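Alpha-ketoglutarate-dependent non-heme iron oxygenase EasH (Aspergillus japonicus, PDB 5M0T) acts as an iron(II)- and 2-oxoglutarate-dependent oxygenase in the biosynthesis of the ergot alkaloid cycloclavine. Local coordinates at residues R47-I52 and T157-F162; L254-K257 and W261-V264. All blocks are in the same frame, centred on the assembly; numbering follows the deposited sequence.

Interaction 1: residues R47-I52 and T157-F162; sequences RFNGEI and TALTDF
A chi1 of -173° sets the F48 ring opposite its own backbone N and swings it off helix 42-52 toward L159, while N49, with CG anti to the carbonyl carbon (chi1 -78°), lays its amide along the same leucine. The helix here packs against the main sheet of the cupin-type double-stranded beta-helix expected for the phytanoyl-CoA dioxygenase family, at the point where strand 152-158 gives way to a loop. The L159 side chain meets that of F48 at about a right angle: CD1 sits at the ring edge, in its plane, 3.9 Å from F48 CE2, and CD2 lies 4.0 Å from F48 CD2. I52 CG1, from the next turn of the helix, lies over one face of this buried ring, and F225 of strand 222-231 also stacks with it. N49 and L159 run past each other in opposite directions, N49 OD1 coming to 3.7 Å from both L159 CB and L159 CD1. The amide nitrogen reaches the backbone: N49 ND2 donates a fairly straight but weak hydrogen bond, 3.3 Å long, to L159 O.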
ATOM      1  N   ARG A  47      17.966 -17.865  20.092  1.00 63.50           N
ATOM      2  CA  ARG A  47      17.070 -18.681  19.262  1.00 64.99           C
ATOM      3  C   ARG A  47      16.814 -18.070  17.883  1.00 62.26           C
ATOM      4  O   ARG A  47      16.827 -18.788  16.887  1.00 65.31           O
ATOM      5  CB  ARG A  47      15.738 -18.982  19.980  1.00 66.98           C
ATOM      6  CG  ARG A  47      15.835 -20.132  20.972  1.00 70.38           C
ATOM      7  CD  ARG A  47      14.489 -20.486  21.576  1.00 72.91           C
ATOM      8  NE  ARG A  47      13.929 -19.379  22.362  1.00 69.41           N
ATOM      9  CZ  ARG A  47      12.793 -18.719  22.105  1.00 68.99           C
ATOM     10  NH1 ARG A  47      12.013 -19.027  21.067  1.00 70.29           N
ATOM     11  NH2 ARG A  47      12.414 -17.737  22.920  1.00 65.36           N
ATOM     12  N   PHE A  48      16.597 -16.756  17.822  1.00 58.00           N
ATOM     13  CA  PHE A  48      16.431 -16.070  16.537  1.00 57.24           C
ATOM     14  C   PHE A  48      17.682 -16.224  15.665  1.00 57.82           C
ATOM     15  O   PHE A  48      17.578 -16.608  14.506  1.00 57.63           O
ATOM     16  CB  PHE A  48      16.101 -14.584  16.735  1.00 55.43           C
ATOM     17  CG  PHE A  48      15.762 -13.862  15.456  1.00 52.34           C
ATOM     18  CD1 PHE A  48      14.635 -14.216  14.730  1.00 53.41           C
ATOM     19  CD2 PHE A  48      16.571 -12.835  14.976  1.00 52.48           C
ATOM     20  CE1 PHE A  48      14.318 -13.570  13.553  1.00 53.12           C
ATOM     21  CE2 PHE A  48      16.254 -12.177  13.803  1.00 50.12           C
ATOM     22  CZ  PHE A  48      15.128 -12.542  13.093  1.00 51.59           C
ATOM     23  N   ASN A  49      18.855 -15.954  16.238  1.00 58.15           N
ATOM     24  CA  ASN A  49      20.134 -16.192  15.541  1.00 60.73           C
ATOM     25  C   ASN A  49      20.272 -17.624  15.022  1.00 67.33           C
ATOM     26  O   ASN A  49      20.667 -17.815  13.874  1.00 73.28           O
ATOM     27  CB  ASN A  49      21.338 -15.828  16.428  1.00 59.61           C
ATOM     28  CG  ASN A  49      21.593 -14.325  16.483  1.00 56.06           C
ATOM     29  OD1 ASN A  49      21.307 -13.596  15.534  1.00 53.36           O
ATOM     30  ND2 ASN A  49      22.124 -13.856  17.607  1.00 55.82           N
ATOM     31  N   GLY A  50      19.932 -18.614  15.854  1.00 68.27           N
ATOM     32  CA  GLY A  50      19.927 -20.020  15.438  1.00 69.85           C
ATOM     33  C   GLY A  50      19.103 -20.274  14.182  1.00 70.45           C
ATOM     34  O   GLY A  50      19.576 -20.928  13.253  1.00 72.03           O
ATOM     35  N   GLU A  51      17.879 -19.734  14.156  1.00 67.81           N
ATOM     36  CA  GLU A  51      16.978 -19.833  12.991  1.00 68.07           C
ATOM     37  C   GLU A  51      17.519 -19.113  11.740  1.00 66.37           C
ATOM     38  O   GLU A  51      17.377 -19.608  10.623  1.00 68.64           O
ATOM     39  CB  GLU A  51      15.576 -19.276  13.331  1.00 66.39           C
ATOM     40  CG  GLU A  51      14.782 -20.104  14.342  1.00 68.62           C
ATOM     41  CD  GLU A  51      13.286 -19.763  14.394  1.00 68.49           C
ATOM     42  OE1 GLU A  51      12.912 -18.582  14.630  1.00 62.55           O
ATOM     43  OE2 GLU A  51      12.472 -20.699  14.199  1.00 70.66           O
ATOM     44  N   ILE A  52      18.117 -17.944  11.944  1.00 63.46           N
ATOM     45  CA  ILE A  52      18.575 -17.070  10.847  1.00 65.57           C
ATOM     46  C   ILE A  52      19.866 -17.540  10.153  1.00 66.93           C
ATOM     47  O   ILE A  52      19.961 -17.466   8.923  1.00 65.84           O
ATOM     48  CB  ILE A  52      18.742 -15.608  11.352  1.00 63.90           C
ATOM     49  CG1 ILE A  52      17.365 -14.997  11.622  1.00 66.12           C
ATOM     50  CG2 ILE A  52      19.530 -14.730  10.379  1.00 65.00           C
ATOM     51  CD1 ILE A  52      16.400 -15.009  10.452  1.00 68.21           C
ATOM     52  N   THR A 157      16.842  -4.073  16.352  1.00 38.33           N
ATOM     53  CA  THR A 157      17.377  -4.824  17.468  1.00 39.08           C
ATOM     54  C   THR A 157      18.827  -5.232  17.209  1.00 39.54           C
ATOM     55  O   THR A 157      19.165  -5.711  16.127  1.00 42.43           O
ATOM     56  CB  THR A 157      16.522  -6.083  17.718  1.00 39.11           C
ATOM     57  OG1 THR A 157      15.147  -5.712  17.827  1.00 41.25           O
ATOM     58  CG2 THR A 157      16.973  -6.807  18.964  1.00 40.51           C
ATOM     59  N   ALA A 158      19.668  -5.061  18.225  1.00 39.60           N
ATOM     60  CA  ALA A 158      21.036  -5.544  18.199  1.00 39.47           C
ATOM     61  C   ALA A 158      21.055  -7.061  18.454  1.00 41.42           C
ATOM     62  O   ALA A 158      20.564  -7.535  19.475  1.00 42.32           O
ATOM     63  CB  ALA A 158      21.877  -4.805  19.231  1.00 39.57           C
ATOM     64  N   LEU A 159      21.606  -7.813  17.508  1.00 42.11           N
ATOM     65  CA  LEU A 159      21.758  -9.261  17.645  1.00 43.20           C
ATOM     66  C   LEU A 159      23.172  -9.674  18.016  1.00 44.73           C
ATOM     67  O   LEU A 159      23.394 -10.850  18.314  1.00 46.58           O
ATOM     68  CB  LEU A 159      21.329  -9.961  16.357  1.00 42.99           C
ATOM     69  CG  LEU A 159      19.874  -9.766  15.927  1.00 41.45           C
ATOM     70  CD1 LEU A 159      19.609 -10.465  14.604  1.00 41.42           C
ATOM     71  CD2 LEU A 159      18.914 -10.266  17.007  1.00 42.64           C
ATOM     72  N   THR A 160      24.114  -8.728  17.931  1.00 44.57           N
ATOM     73  CA  THR A 160      25.436  -8.826  18.538  1.00 45.59           C
ATOM     74  C   THR A 160      25.631  -7.539  19.337  1.00 44.33           C
ATOM     75  O   THR A 160      24.773  -6.656  19.294  1.00 43.49           O
ATOM     76  CB  THR A 160      26.552  -8.857  17.479  1.00 47.79           C
ATOM     77  OG1 THR A 160      26.491  -7.659  16.692  1.00 45.49           O
ATOM     78  CG2 THR A 160      26.433 -10.068  16.572  1.00 48.91           C
ATOM     79  N   ASP A 161      26.765  -7.408  20.031  1.00 46.61           N
ATOM     80  CA  ASP A 161      27.131  -6.118  20.644  1.00 46.23           C
ATOM     81  C   ASP A 161      27.122  -5.032  19.569  1.00 43.96           C
ATOM     82  O   ASP A 161      27.495  -5.294  18.439  1.00 44.18           O
ATOM     83  CB  ASP A 161      28.504  -6.164  21.347  1.00 47.52           C
ATOM     84  CG  ASP A 161      28.464  -6.895  22.719  1.00 50.28           C
ATOM     85  OD1 ASP A 161      27.477  -6.826  23.483  1.00 52.35           O
ATOM     86  OD2 ASP A 161      29.454  -7.557  23.051  1.00 53.58           O
ATOM     87  N   PHE A 162      26.630  -3.852  19.929  1.00 41.39           N
ATOM     88  CA  PHE A 162      26.592  -2.673  19.081  1.00 39.53           C
ATOM     89  C   PHE A 162      27.498  -1.650  19.762  1.00 40.50           C
ATOM     90  O   PHE A 162      27.177  -1.200  20.866  1.00 38.55           O
ATOM     91  CB  PHE A 162      25.169  -2.098  19.005  1.00 38.39           C
ATOM     92  CG  PHE A 162      24.425  -2.399  17.733  1.00 37.39           C
ATOM     93  CD1 PHE A 162      24.500  -3.644  17.119  1.00 39.54           C
ATOM     94  CD2 PHE A 162      23.602  -1.443  17.179  1.00 36.60           C
ATOM     95  CE1 PHE A 162      23.803  -3.901  15.951  1.00 39.95           C
ATOM     96  CE2 PHE A 162      22.885  -1.699  16.019  1.00 37.58           C
ATOM     97  CZ  PHE A 162      22.995  -2.929  15.394  1.00 38.39           C
TER

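Interaction 2: residues L254-K257 and W261-V264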
ATOM      1  N   LEU A 254      -3.696 -11.910  14.550  1.00 44.60           N
ATOM      2  CA  LEU A 254      -2.997 -10.634  14.626  1.00 43.39           C
ATOM      3  C   LEU A 254      -1.684 -10.669  13.836  1.00 42.63           C
ATOM      4  O   LEU A 254      -1.369  -9.715  13.140  1.00 40.80           O
ATOM      5  CB  LEU A 254      -2.710 -10.255  16.082  1.00 44.09           C
ATOM      6  CG  LEU A 254      -1.874  -8.999  16.369  1.00 42.80           C
ATOM      7  CD1 LEU A 254      -2.500  -7.772  15.732  1.00 41.82           C
ATOM      8  CD2 LEU A 254      -1.741  -8.812  17.873  1.00 44.28           C
ATOM      9  N   ALA A 255      -0.923 -11.755  13.971  1.00 43.20           N
ATOM     10  CA  ALA A 255       0.299 -11.933  13.183  1.00 43.43           C
ATOM     11  C   ALA A 255      -0.014 -12.057  11.687  1.00 43.61           C
ATOM     12  O   ALA A 255       0.706 -11.484  10.861  1.00 45.11           O
ATOM     13  CB  ALA A 255       1.110 -13.124  13.672  1.00 43.95           C
ATOM     14  N   GLN A 256      -1.093 -12.762  11.346  1.00 44.52           N
ATOM     15  CA  GLN A 256      -1.552 -12.857   9.944  1.00 44.31           C
ATOM     16  C   GLN A 256      -1.824 -11.482   9.334  1.00 42.72           C
ATOM     17  O   GLN A 256      -1.467 -11.223   8.184  1.00 44.99           O
ATOM     18  CB  GLN A 256      -2.809 -13.719   9.823  1.00 45.09           C
ATOM     19  CG  GLN A 256      -2.600 -15.193  10.129  1.00 46.89           C
ATOM     20  CD  GLN A 256      -3.859 -16.019   9.931  1.00 48.75           C
ATOM     21  OE1 GLN A 256      -4.970 -15.523  10.064  1.00 48.44           O
ATOM     22  NE2 GLN A 256      -3.684 -17.289   9.594  1.00 51.02           N
ATOM     23  N   LYS A 257      -2.447 -10.608  10.121  1.00 40.67           N
ATOM     24  CA  LYS A 257      -2.748  -9.257   9.700  1.00 38.51           C
ATOM     25  C   LYS A 257      -1.491  -8.422   9.445  1.00 37.20           C
ATOM     26  O   LYS A 257      -1.485  -7.609   8.529  1.00 34.47           O
ATOM     27  CB  LYS A 257      -3.614  -8.576  10.745  1.00 39.67           C
ATOM     28  CG  LYS A 257      -4.165  -7.219  10.358  1.00 39.01           C
ATOM     29  CD  LYS A 257      -5.131  -6.742  11.438  1.00 39.95           C
ATOM     30  CE  LYS A 257      -5.558  -5.308  11.190  1.00 40.89           C
ATOM     31  NZ  LYS A 257      -6.325  -4.743  12.338  1.00 42.62           N
ATOM     32  N   TRP A 261      -2.075 -10.827   5.149  1.00 43.60           N
ATOM     33  CA  TRP A 261      -3.126 -11.790   4.795  1.00 44.22           C
ATOM     34  C   TRP A 261      -4.511 -11.514   5.429  1.00 45.07           C
ATOM     35  O   TRP A 261      -5.411 -12.364   5.335  1.00 46.92           O
ATOM     36  CB  TRP A 261      -2.650 -13.204   5.116  1.00 45.98           C
ATOM     37  CG  TRP A 261      -1.786 -13.774   4.048  1.00 46.56           C
ATOM     38  CD1 TRP A 261      -0.484 -13.470   3.800  1.00 45.33           C
ATOM     39  CD2 TRP A 261      -2.168 -14.737   3.071  1.00 47.73           C
ATOM     40  NE1 TRP A 261      -0.026 -14.190   2.735  1.00 46.97           N
ATOM     41  CE2 TRP A 261      -1.035 -14.977   2.259  1.00 47.41           C
ATOM     42  CE3 TRP A 261      -3.356 -15.424   2.802  1.00 48.82           C
ATOM     43  CZ2 TRP A 261      -1.048 -15.872   1.192  1.00 49.14           C
ATOM     44  CZ3 TRP A 261      -3.369 -16.328   1.731  1.00 51.09           C
ATOM     45  CH2 TRP A 261      -2.215 -16.539   0.938  1.00 51.34           C
ATOM     46  N   ARG A 262      -4.705 -10.342   6.036  1.00 42.60           N
ATOM     47  CA  ARG A 262      -6.039  -9.935   6.493  1.00 42.79           C
ATOM     48  C   ARG A 262      -6.345  -8.502   6.113  1.00 42.09           C
ATOM     49  O   ARG A 262      -5.458  -7.720   5.760  1.00 40.95           O
ATOM     50  CB  ARG A 262      -6.196 -10.109   8.014  1.00 42.87           C
ATOM     51  CG  ARG A 262      -6.549 -11.519   8.442  1.00 45.03           C
ATOM     52  CD  ARG A 262      -6.283 -11.780   9.915  1.00 45.20           C
ATOM     53  NE  ARG A 262      -6.432 -13.196  10.235  1.00 46.73           N
ATOM     54  CZ  ARG A 262      -7.589 -13.819  10.472  1.00 48.50           C
ATOM     55  NH1 ARG A 262      -8.765 -13.190  10.427  1.00 48.84           N
ATOM     56  NH2 ARG A 262      -7.567 -15.108  10.745  1.00 50.10           N
ATOM     57  N   THR A 263      -7.631  -8.176   6.209  1.00 42.10           N
ATOM     58  CA  THR A 263      -8.133  -6.856   5.908  1.00 39.81           C
ATOM     59  C   THR A 263      -7.683  -5.892   7.000  1.00 39.16           C
ATOM     60  O   THR A 263      -7.639  -6.242   8.176  1.00 38.73           O
ATOM     61  CB  THR A 263      -9.661  -6.907   5.761  1.00 40.51           C
ATOM     62  OG1 THR A 263      -9.985  -7.658   4.581  1.00 40.60           O
ATOM     63  CG2 THR A 263     -10.306  -5.506   5.704  1.00 39.71           C
ATOM     64  N   VAL A 264      -7.328  -4.680   6.575  1.00 39.50           N
ATOM     65  CA  VAL A 264      -6.828  -3.622   7.456  1.00 39.01           C
ATOM     66  C   VAL A 264      -7.721  -2.409   7.245  1.00 39.10           C
ATOM     67  O   VAL A 264      -8.235  -2.209   6.154  1.00 40.44           O
ATOM     68  CB  VAL A 264      -5.344  -3.273   7.197  1.00 38.63           C
ATOM     69  CG1 VAL A 264      -4.437  -4.373   7.703  1.00 38.37           C
ATOM     70  CG2 VAL A 264      -5.063  -3.003   5.716  1.00 39.18           C
TER
HETATM   71  O   HOH W   1      -2.923  -8.043   6.525  1.00 27.82           O
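The guanidinium of R262 and the side-chain amide of Q256 meet edge to edge, their planes 27° apart and so nearly coplanar. At the guanidinium edge lie Q256 OE1 and, also in plane, Q256 CB, 3.7 Å from R262 NE. Two N-H groups converge on one oxygen: R262 NE reaches Q256 OE1 at 2.8 Å within the carbonyl plane, and R262 NH2 reaches Q256 OE1 at 2.7 Å, nearly in line with the C=O bond. Sharing one acceptor bends both bonds, each N-H...O angle being near 142°. The other end of the amide is held too, since Q256 NE2 donates to the carbonyl oxygens of V248 and K286; together these bonds fix which way the amide faces. R262 comes close to the helix before it reaches the amide, R262 CB lying 3.9 Å from K257 CA.

K257, fully extended from a CG anti to the backbone N, leads off along another direction and passes V264 at a slant: K257 CE touches V264 CG1 at 3.8 Å, and its NZ goes on to a salt bridge with D111. W261 turns its indole away, to S240 O through NE1 and to V241 of the second subunit. Its backbone N donates to Q256 O at 3.1 Å. Water 1 bridges the next step, donating to K257 O and accepting from R262 N at 2.9 Å. The W261-Q256 link is an i+5 to i backbone bond at the C-terminal end of a helix; here the chain turns out of helix 253-258 toward strand 264-266, which pairs with 269-271 as a beta hairpin.

From the N terminus, interaction 1 comes first: it brings helix 42-52 to the end of strand 152-158 and closes a loop of 104 residues, which carries two of the three iron ligands, H132 and E134. The third, H210, follows later. Only after this loop is closed does interaction 2 begin, bridging three residues at the end of helix 253-258. The two are therefore in series, neither nested nor crossed, with centres 26 Å apart and nearest atoms about 13 Å apart. Strand 112-122 and the residue before it are the common neighbour: V119 packs on F48 and I52, and D111, just ahead of the strand, pairs with K257.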